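Long-range contacts in 4-alpha-glucanotransferase (Corynebacterium glutamicum, PDB 5B68), which belongs to the amylomaltase family of carbohydrate-active enzymes, combining an N-terminal beta sandwich domain with a TIM-barrel domain: residues H560-P564 and R658-P663; Y568-I574 and D594-Q598. All coordinates share one frame; numbering follows the deposited sequence.

Contact 1: H560-P564 and R658-P663. With SO4 (sulfate ion), chain E.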
ATOM      1  N   HIS A 560      11.496   1.876   7.729  1.00 26.33           N
ATOM      2  CA  HIS A 560      11.406   3.327   7.569  1.00 28.52           C
ATOM      3  C   HIS A 560      10.751   4.025   8.772  1.00 27.02           C
ATOM      4  O   HIS A 560      10.911   5.222   8.894  1.00 29.32           O
ATOM      5  CB  HIS A 560      10.628   3.667   6.253  1.00 30.19           C
ATOM      6  CG  HIS A 560       9.242   3.133   6.241  1.00 27.91           C
ATOM      7  ND1 HIS A 560       8.924   1.852   5.858  1.00 30.34           N
ATOM      8  CD2 HIS A 560       8.087   3.685   6.696  1.00 30.55           C
ATOM      9  CE1 HIS A 560       7.629   1.649   6.030  1.00 31.70           C
ATOM     10  NE2 HIS A 560       7.104   2.747   6.555  1.00 31.27           N
ATOM     11  N   ASP A 561      10.034   3.299   9.618  1.00 26.13           N
ATOM     12  CA  ASP A 561       9.434   3.910  10.808  1.00 28.74           C
ATOM     13  C   ASP A 561      10.347   3.846  12.065  1.00 35.52           C
ATOM     14  O   ASP A 561       9.900   4.225  13.145  1.00 36.06           O
ATOM     15  CB  ASP A 561       8.085   3.246  11.137  1.00 31.41           C
ATOM     16  CG  ASP A 561       6.965   3.619  10.138  1.00 28.83           C
ATOM     17  OD1 ASP A 561       6.972   4.743   9.661  1.00 27.63           O
ATOM     18  OD2 ASP A 561       6.083   2.792   9.885  1.00 30.54           O
ATOM     19  N   LEU A 562      11.573   3.329  11.950  1.00 34.02           N
ATOM     20  CA  LEU A 562      12.509   3.260  13.081  1.00 34.64           C
ATOM     21  C   LEU A 562      13.744   4.065  12.770  1.00 33.94           C
ATOM     22  O   LEU A 562      14.081   4.346  11.592  1.00 35.46           O
ATOM     23  CB  LEU A 562      12.932   1.815  13.341  1.00 37.65           C
ATOM     24  CG  LEU A 562      11.885   1.013  14.047  1.00 41.83           C
ATOM     25  CD1 LEU A 562      12.179  -0.475  13.928  1.00 44.21           C
ATOM     26  CD2 LEU A 562      11.814   1.445  15.504  1.00 41.81           C
ATOM     27  N   PRO A 563      14.470   4.455  13.804  1.00 37.56           N
ATOM     28  CA  PRO A 563      15.789   5.030  13.477  1.00 36.05           C
ATOM     29  C   PRO A 563      16.669   3.943  12.807  1.00 28.35           C
ATOM     30  O   PRO A 563      16.537   2.783  13.137  1.00 31.81           O
ATOM     31  CB  PRO A 563      16.333   5.423  14.859  1.00 39.06           C
ATOM     32  CG  PRO A 563      15.106   5.641  15.681  1.00 41.35           C
ATOM     33  CD  PRO A 563      14.212   4.493  15.259  1.00 40.41           C
ATOM     34  N   PRO A 564      17.450   4.315  11.814  1.00 29.47           N
ATOM     35  CA  PRO A 564      18.414   3.373  11.242  1.00 26.14           C
ATOM     36  C   PRO A 564      19.326   2.769  12.298  1.00 29.80           C
ATOM     37  O   PRO A 564      19.462   3.319  13.385  1.00 29.49           O
ATOM     38  CB  PRO A 564      19.193   4.208  10.311  1.00 27.29           C
ATOM     39  CG  PRO A 564      18.206   5.247   9.848  1.00 33.47           C
ATOM     40  CD  PRO A 564      17.509   5.612  11.120  1.00 31.63           C
ATOM     41  N   ARG A 658      19.893   9.393  11.251  1.00 36.56           N
ATOM     42  CA  ARG A 658      18.572  10.086  11.291  1.00 34.32           C
ATOM     43  C   ARG A 658      17.345   9.233  10.822  1.00 33.98           C
ATOM     44  O   ARG A 658      17.349   8.697   9.700  1.00 28.87           O
ATOM     45  CB  ARG A 658      18.661  11.356  10.485  1.00 36.52           C
ATOM     46  CG  ARG A 658      19.775  12.273  10.936  1.00 36.28           C
ATOM     47  CD  ARG A 658      19.546  13.687  10.488  1.00 41.53           C
ATOM     48  NE  ARG A 658      19.941  13.946   9.103  1.00 42.91           N
ATOM     49  CZ  ARG A 658      19.763  15.125   8.492  1.00 43.12           C
ATOM     50  NH1 ARG A 658      20.151  15.312   7.245  1.00 39.55           N
ATOM     51  NH2 ARG A 658      19.197  16.154   9.140  1.00 48.07           N
ATOM     52  N   ALA A 659      16.317   9.127  11.700  1.00 31.33           N
ATOM     53  CA  ALA A 659      15.002   8.546  11.375  1.00 29.11           C
ATOM     54  C   ALA A 659      14.349   9.303  10.247  1.00 26.72           C
ATOM     55  O   ALA A 659      14.510  10.536  10.111  1.00 30.80           O
ATOM     56  CB  ALA A 659      14.075   8.487  12.574  1.00 31.03           C
ATOM     57  N   GLN A 660      13.712   8.542   9.354  1.00 26.26           N
ATOM     58  CA  GLN A 660      12.993   9.158   8.242  1.00 27.29           C
ATOM     59  C   GLN A 660      11.609   9.632   8.736  1.00 25.60           C
ATOM     60  O   GLN A 660      11.107  10.672   8.268  1.00 26.48           O
ATOM     61  CB  GLN A 660      12.777   8.136   7.120  1.00 24.03           C
ATOM     62  CG  GLN A 660      12.207   8.736   5.814  1.00 23.51           C
ATOM     63  CD  GLN A 660      13.024   9.836   5.202  1.00 22.37           C
ATOM     64  OE1 GLN A 660      12.656  11.014   5.277  1.00 23.34           O
ATOM     65  NE2 GLN A 660      14.162   9.480   4.538  1.00 22.48           N
ATOM     66  N   ASN A 661      11.007   8.810   9.567  1.00 26.37           N
ATOM     67  CA  ASN A 661       9.677   9.084  10.142  1.00 31.90           C
ATOM     68  C   ASN A 661       9.702   8.747  11.618  1.00 33.66           C
ATOM     69  O   ASN A 661      10.233   7.679  11.996  1.00 32.08           O
ATOM     70  CB  ASN A 661       8.631   8.190   9.458  1.00 30.10           C
ATOM     71  CG  ASN A 661       7.175   8.469   9.943  1.00 29.14           C
ATOM     72  OD1 ASN A 661       6.769   9.613  10.063  1.00 28.36           O
ATOM     73  ND2 ASN A 661       6.414   7.417  10.185  1.00 29.99           N
ATOM     74  N   GLN A 662       9.123   9.621  12.457  1.00 32.69           N
ATOM     75  CA  GLN A 662       8.861   9.270  13.872  1.00 38.12           C
ATOM     76  C   GLN A 662       7.341   9.104  13.986  1.00 38.11           C
ATOM     77  O   GLN A 662       6.640  10.115  13.915  1.00 40.55           O
ATOM     78  CB  GLN A 662       9.390  10.357  14.830  1.00 37.21           C
ATOM     79  CG  GLN A 662       9.059  10.064  16.276  1.00 42.09           C
ATOM     80  CD  GLN A 662       9.599   8.720  16.717  1.00 44.30           C
ATOM     81  OE1 GLN A 662       8.850   7.790  17.033  1.00 47.20           O
ATOM     82  NE2 GLN A 662      10.917   8.591  16.672  1.00 49.25           N
ATOM     83  N   PRO A 663       6.821   7.847  14.068  1.00 38.09           N
ATOM     84  CA  PRO A 663       5.348   7.685  14.081  1.00 42.98           C
ATOM     85  C   PRO A 663       4.681   8.480  15.200  1.00 48.08           C
ATOM     86  O   PRO A 663       5.317   8.712  16.255  1.00 41.37           O
ATOM     87  CB  PRO A 663       5.148   6.157  14.257  1.00 43.62           C
ATOM     88  CG  PRO A 663       6.330   5.590  13.527  1.00 41.64           C
ATOM     89  CD  PRO A 663       7.477   6.527  13.851  1.00 42.53           C
TER
HETATM   90  S   SO4 E 804       2.527   8.129  11.281  1.00 56.25           S
HETATM   91  O1  SO4 E 804       3.485   8.121  10.142  1.00 56.66           O
HETATM   92  O2  SO4 E 804       1.190   7.958  10.683  1.00 55.80           O
HETATM   93  O3  SO4 E 804       2.826   6.991  12.180  1.00 62.54           O
HETATM   94  O4  SO4 E 804       2.660   9.343  12.096  1.00 42.53           O
HETATM   95  O   HOH W   1      13.625   5.837   9.390  1.00 27.37           O
HETATM   96  O   HOH W   2      11.537   6.348  14.185  1.00 38.22           O

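Contact 2: Y568-I574 and D594-Q598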
ATOM      1  N   TYR A 568      19.851   3.520  16.192  1.00 30.63           N
ATOM      2  CA  TYR A 568      19.168   2.635  17.090  1.00 29.37           C
ATOM      3  C   TYR A 568      20.157   2.015  18.106  1.00 32.51           C
ATOM      4  O   TYR A 568      19.881   1.971  19.271  1.00 29.46           O
ATOM      5  CB  TYR A 568      18.474   1.526  16.325  1.00 27.42           C
ATOM      6  CG  TYR A 568      17.452   0.806  17.098  1.00 30.78           C
ATOM      7  CD1 TYR A 568      17.802  -0.113  18.072  1.00 31.29           C
ATOM      8  CD2 TYR A 568      16.089   1.057  16.911  1.00 32.10           C
ATOM      9  CE1 TYR A 568      16.855  -0.781  18.806  1.00 34.49           C
ATOM     10  CE2 TYR A 568      15.131   0.364  17.641  1.00 35.31           C
ATOM     11  CZ  TYR A 568      15.521  -0.535  18.602  1.00 37.51           C
ATOM     12  OH  TYR A 568      14.601  -1.244  19.356  1.00 40.63           O
ATOM     13  N   LEU A 569      21.300   1.526  17.635  1.00 30.84           N
ATOM     14  CA  LEU A 569      22.362   1.033  18.542  1.00 29.92           C
ATOM     15  C   LEU A 569      22.769   2.045  19.617  1.00 33.79           C
ATOM     16  O   LEU A 569      23.134   1.625  20.722  1.00 32.71           O
ATOM     17  CB  LEU A 569      23.612   0.611  17.726  1.00 31.78           C
ATOM     18  CG  LEU A 569      23.456  -0.726  16.970  1.00 28.75           C
ATOM     19  CD1 LEU A 569      24.490  -0.935  15.847  1.00 26.30           C
ATOM     20  CD2 LEU A 569      23.437  -1.927  17.899  1.00 29.59           C
ATOM     21  N   GLU A 570      22.714   3.341  19.294  1.00 35.01           N
ATOM     22  CA  GLU A 570      23.182   4.388  20.190  1.00 41.38           C
ATOM     23  C   GLU A 570      22.037   5.054  20.987  1.00 47.23           C
ATOM     24  O   GLU A 570      22.224   6.131  21.551  1.00 45.06           O
ATOM     25  CB  GLU A 570      24.097   5.383  19.411  1.00 46.85           C
ATOM     26  CG  GLU A 570      25.513   4.814  19.197  1.00 56.53           C
ATOM     27  CD  GLU A 570      26.189   5.227  17.881  1.00 67.58           C
ATOM     28  OE1 GLU A 570      26.443   6.454  17.731  1.00 67.66           O
ATOM     29  OE2 GLU A 570      26.490   4.330  17.009  1.00 61.09           O
ATOM     30  N   GLY A 571      20.879   4.393  21.047  1.00 39.62           N
ATOM     31  CA  GLY A 571      19.683   4.897  21.699  1.00 42.75           C
ATOM     32  C   GLY A 571      18.866   5.991  21.025  1.00 44.16           C
ATOM     33  O   GLY A 571      18.016   6.560  21.671  1.00 46.27           O
ATOM     34  N   GLU A 572      19.050   6.264  19.733  1.00 44.48           N
ATOM     35  CA  GLU A 572      18.339   7.400  19.065  1.00 43.10           C
ATOM     36  C   GLU A 572      16.800   7.306  19.036  1.00 43.36           C
ATOM     37  O   GLU A 572      16.120   8.336  19.026  1.00 45.05           O
ATOM     38  CB  GLU A 572      18.897   7.628  17.642  1.00 44.66           C
ATOM     39  CG  GLU A 572      18.187   8.677  16.748  1.00 44.34           C
ATOM     40  CD  GLU A 572      18.473  10.129  17.132  1.00 48.47           C
ATOM     41  OE1 GLU A 572      18.782  10.419  18.333  1.00 51.70           O
ATOM     42  OE2 GLU A 572      18.371  11.008  16.235  1.00 44.42           O
ATOM     43  N   HIS A 573      16.237   6.118  18.927  1.00 38.37           N
ATOM     44  CA  HIS A 573      14.798   5.966  19.151  1.00 40.77           C
ATOM     45  C   HIS A 573      14.317   6.678  20.425  1.00 47.13           C
ATOM     46  O   HIS A 573      13.288   7.384  20.396  1.00 42.86           O
ATOM     47  CB  HIS A 573      14.278   4.506  19.054  1.00 38.82           C
ATOM     48  CG  HIS A 573      15.036   3.501  19.865  1.00 37.04           C
ATOM     49  ND1 HIS A 573      16.419   3.424  19.906  1.00 38.45           N
ATOM     50  CD2 HIS A 573      14.585   2.466  20.602  1.00 37.15           C
ATOM     51  CE1 HIS A 573      16.779   2.416  20.674  1.00 36.13           C
ATOM     52  NE2 HIS A 573      15.687   1.808  21.096  1.00 34.19           N
ATOM     53  N   ILE A 574      15.072   6.549  21.511  1.00 42.86           N
ATOM     54  CA  ILE A 574      14.668   7.186  22.742  1.00 39.67           C
ATOM     55  C   ILE A 574      15.073   8.663  22.770  1.00 46.42           C
ATOM     56  O   ILE A 574      14.229   9.504  23.102  1.00 43.88           O
ATOM     57  CB  ILE A 574      15.202   6.385  23.930  1.00 47.25           C
ATOM     58  CG1 ILE A 574      14.438   5.055  24.002  1.00 42.44           C
ATOM     59  CG2 ILE A 574      15.056   7.166  25.226  1.00 45.82           C
ATOM     60  CD1 ILE A 574      15.315   3.913  24.417  1.00 46.22           C
ATOM     61  N   ASP A 594      16.127  -0.665  26.758  1.00 28.88           N
ATOM     62  CA  ASP A 594      16.712  -0.756  25.423  1.00 30.87           C
ATOM     63  C   ASP A 594      18.085  -1.478  25.421  1.00 29.82           C
ATOM     64  O   ASP A 594      18.221  -2.521  24.785  1.00 28.62           O
ATOM     65  CB  ASP A 594      16.788   0.641  24.819  1.00 31.43           C
ATOM     66  CG  ASP A 594      17.620   0.680  23.551  1.00 34.60           C
ATOM     67  OD1 ASP A 594      17.154   0.077  22.517  1.00 31.65           O
ATOM     68  OD2 ASP A 594      18.717   1.311  23.583  1.00 37.79           O
ATOM     69  N   LEU A 595      19.039  -1.012  26.245  1.00 31.04           N
ATOM     70  CA  LEU A 595      20.335  -1.741  26.359  1.00 30.21           C
ATOM     71  C   LEU A 595      20.173  -3.208  26.670  1.00 29.81           C
ATOM     72  O   LEU A 595      20.828  -4.091  26.042  1.00 29.55           O
ATOM     73  CB  LEU A 595      21.213  -1.134  27.468  1.00 30.95           C
ATOM     74  CG  LEU A 595      22.681  -1.612  27.473  1.00 35.93           C
ATOM     75  CD1 LEU A 595      23.363  -1.095  26.201  1.00 37.26           C
ATOM     76  CD2 LEU A 595      23.411  -1.089  28.704  1.00 37.11           C
ATOM     77  N   GLN A 596      19.270  -3.535  27.601  1.00 29.34           N
ATOM     78  CA  GLN A 596      19.053  -4.918  27.966  1.00 27.37           C
ATOM     79  C   GLN A 596      18.495  -5.780  26.836  1.00 31.91           C
ATOM     80  O   GLN A 596      18.890  -6.929  26.627  1.00 28.80           O
ATOM     81  CB  GLN A 596      18.105  -5.013  29.200  1.00 31.81           C
ATOM     82  CG  GLN A 596      17.629  -6.394  29.672  1.00 32.82           C
ATOM     83  CD  GLN A 596      18.711  -7.349  30.132  1.00 32.15           C
ATOM     84  OE1 GLN A 596      18.608  -8.567  29.977  1.00 39.33           O
ATOM     85  NE2 GLN A 596      19.720  -6.815  30.728  1.00 35.18           N
ATOM     86  N   TRP A 597      17.494  -5.242  26.157  1.00 28.95           N
ATOM     87  CA  TRP A 597      16.889  -5.937  25.002  1.00 29.38           C
ATOM     88  C   TRP A 597      17.945  -6.131  23.880  1.00 25.25           C
ATOM     89  O   TRP A 597      18.076  -7.241  23.347  1.00 26.94           O
ATOM     90  CB  TRP A 597      15.727  -5.060  24.487  1.00 28.22           C
ATOM     91  CG  TRP A 597      14.996  -5.588  23.249  1.00 26.31           C
ATOM     92  CD1 TRP A 597      14.809  -4.931  22.076  1.00 27.15           C
ATOM     93  CD2 TRP A 597      14.374  -6.851  23.113  1.00 25.02           C
ATOM     94  NE1 TRP A 597      14.116  -5.720  21.203  1.00 27.51           N
ATOM     95  CE2 TRP A 597      13.834  -6.906  21.806  1.00 25.03           C
ATOM     96  CE3 TRP A 597      14.207  -7.951  23.969  1.00 26.12           C
ATOM     97  CZ2 TRP A 597      13.152  -8.008  21.331  1.00 25.26           C
ATOM     98  CZ3 TRP A 597      13.497  -9.054  23.509  1.00 28.47           C
ATOM     99  CH2 TRP A 597      12.955  -9.046  22.168  1.00 26.28           C
ATOM    100  N   GLN A 598      18.661  -5.058  23.548  1.00 24.37           N
ATOM    101  CA  GLN A 598      19.805  -5.114  22.582  1.00 25.20           C
ATOM    102  C   GLN A 598      20.809  -6.217  22.973  1.00 27.83           C
ATOM    103  O   GLN A 598      21.217  -7.054  22.151  1.00 26.54           O
ATOM    104  CB  GLN A 598      20.480  -3.777  22.436  1.00 28.12           C
ATOM    105  CG  GLN A 598      19.632  -2.763  21.678  1.00 25.44           C
ATOM    106  CD  GLN A 598      20.366  -1.563  21.170  1.00 27.69           C
ATOM    107  OE1 GLN A 598      21.553  -1.604  20.815  1.00 28.89           O
ATOM    108  NE2 GLN A 598      19.655  -0.446  21.101  1.00 29.26           N
TER
HETATM  109  O   HOH W   3      15.101  -1.630  22.197  1.00 34.64           O

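Contact 1: H560-P564 and R658-P663
Asn661 and Asp561 run alongside each other, joined by a hydrogen bond from Asn661 ND2 to Asp561 OD1 (2.8 Å, 163° at the hydrogen). CG of Asn661 is turned anti to the backbone N (chi1 -177°), which carries the amide toward Asp561. The acceptor lies in the amide plane, but ND2 meets the carboxylate from above, the two planes being 57° apart. Burial divides the contact. At its closed end Pro563, Pro564 and Ala659 are buried: Pro563 CA rests 4.0 Å from Ala659 CB, Pro564 CD sits 3.4 Å from Arg658 O, and Pro564 also touches Val651 of helix 650-654. No direct backbone hydrogen bond joins the segments. One water donates to His560 O and Leu562 O and accepts from Gln660 N, and a second donates to Asp561 O and Asn661 O; Asn661 N is buried without a partner. Asp561 and Pro663 form the partly exposed side, where sulfate O1 takes a 3.0 Å hydrogen bond from Asn661 ND2. After barrel strand 553-556, 2-[bis-(2-hydroxy-ethyl)-amino]-2-hydroxymethyl-propane-1,3-diol is hydrogen-bonded to His560 NE2 and Asp561 OD2. With OD1 held by Asn661 and OD2 by this ligand, the carboxylate is bonded at both oxygens, which probably limits its rotation.

Contact 2: Y568-I574 and D594-Q598
Asp594 OD1 is gripped by three groups. Gln598, one turn further along the same helix, donates from NE2 at 2.9 Å to Asp594 OD1 with an angle of 156°, on the syn side of the carboxylate. His573 NE2 lies closer to Asp594 OD1, at 2.7 Å, but the bond is weak because its angle is only 128°; the oxygen sits at the ring edge, in plane, while the carboxylate is turned steeply to the imidazole. A water, its oxygen 2.7 Å from Asp594 OD1, donates the third bond and is also hydrogen-bonded to Tyr568 OH. The other carboxylate oxygen, Asp594 OD2, forms a salt bridge with Arg621, which would tend to favour the ionised acid. Across the contact Gln598 NE2 also donates to Tyr568 O, at 3.0 Å, approaching above the carbonyl plane. That carbonyl takes part in a Schellman motif that ends helix 565-569: Glu572 N bonds to Gly567 O, and Gly571, the C-prime residue with positive phi, sends its N to Tyr568 O from the opposite face, then serves as N-cap of helix 572-579. Through the Gln598 bond, helix 587-607 packs against the corner between these two short helices, which follow barrel strand 553-556. His573 holds its imidazole in the crowded position between backbone N and carbonyl carbon (chi1 50°). There one face lies over the Tyr568 ring, with His573 CE1 3.6 Å above that ring's centre, and Ile574 CD1 lies against the other face, toward the rim. The Ile574 side chain runs antiparallel to that of Asp594, with CD1 3.6 Å from Asp594 CB. At the oxygen end of the amide, Leu569 CD2 touches Gln598 OE1 at 3.5 Å, an oxygen that accepts a hydrogen bond from Arg624.

Contact 1 lies nearer the middle of the chain, its centre about 18 Å from the chain centre against about 29 Å for contact 2, yet it is the more open: half of its touching residues are buried, against six of seven in contact 2. Contact 1 joins two loops, using prolines, bridging waters and one side-chain bond beside bound small molecules. Contact 2 joins helices through a charged and amide network backed by aromatic rings and an isoleucine methyl. Segments 560-564 and 568-574 follow one another in the chain and touch, Pro563 CG lying 3.5 Å from His573 N. Both contacts use helix 572-579: His573 serves contact 2, while Ala659 and Gln662 of contact 1 touch Leu576.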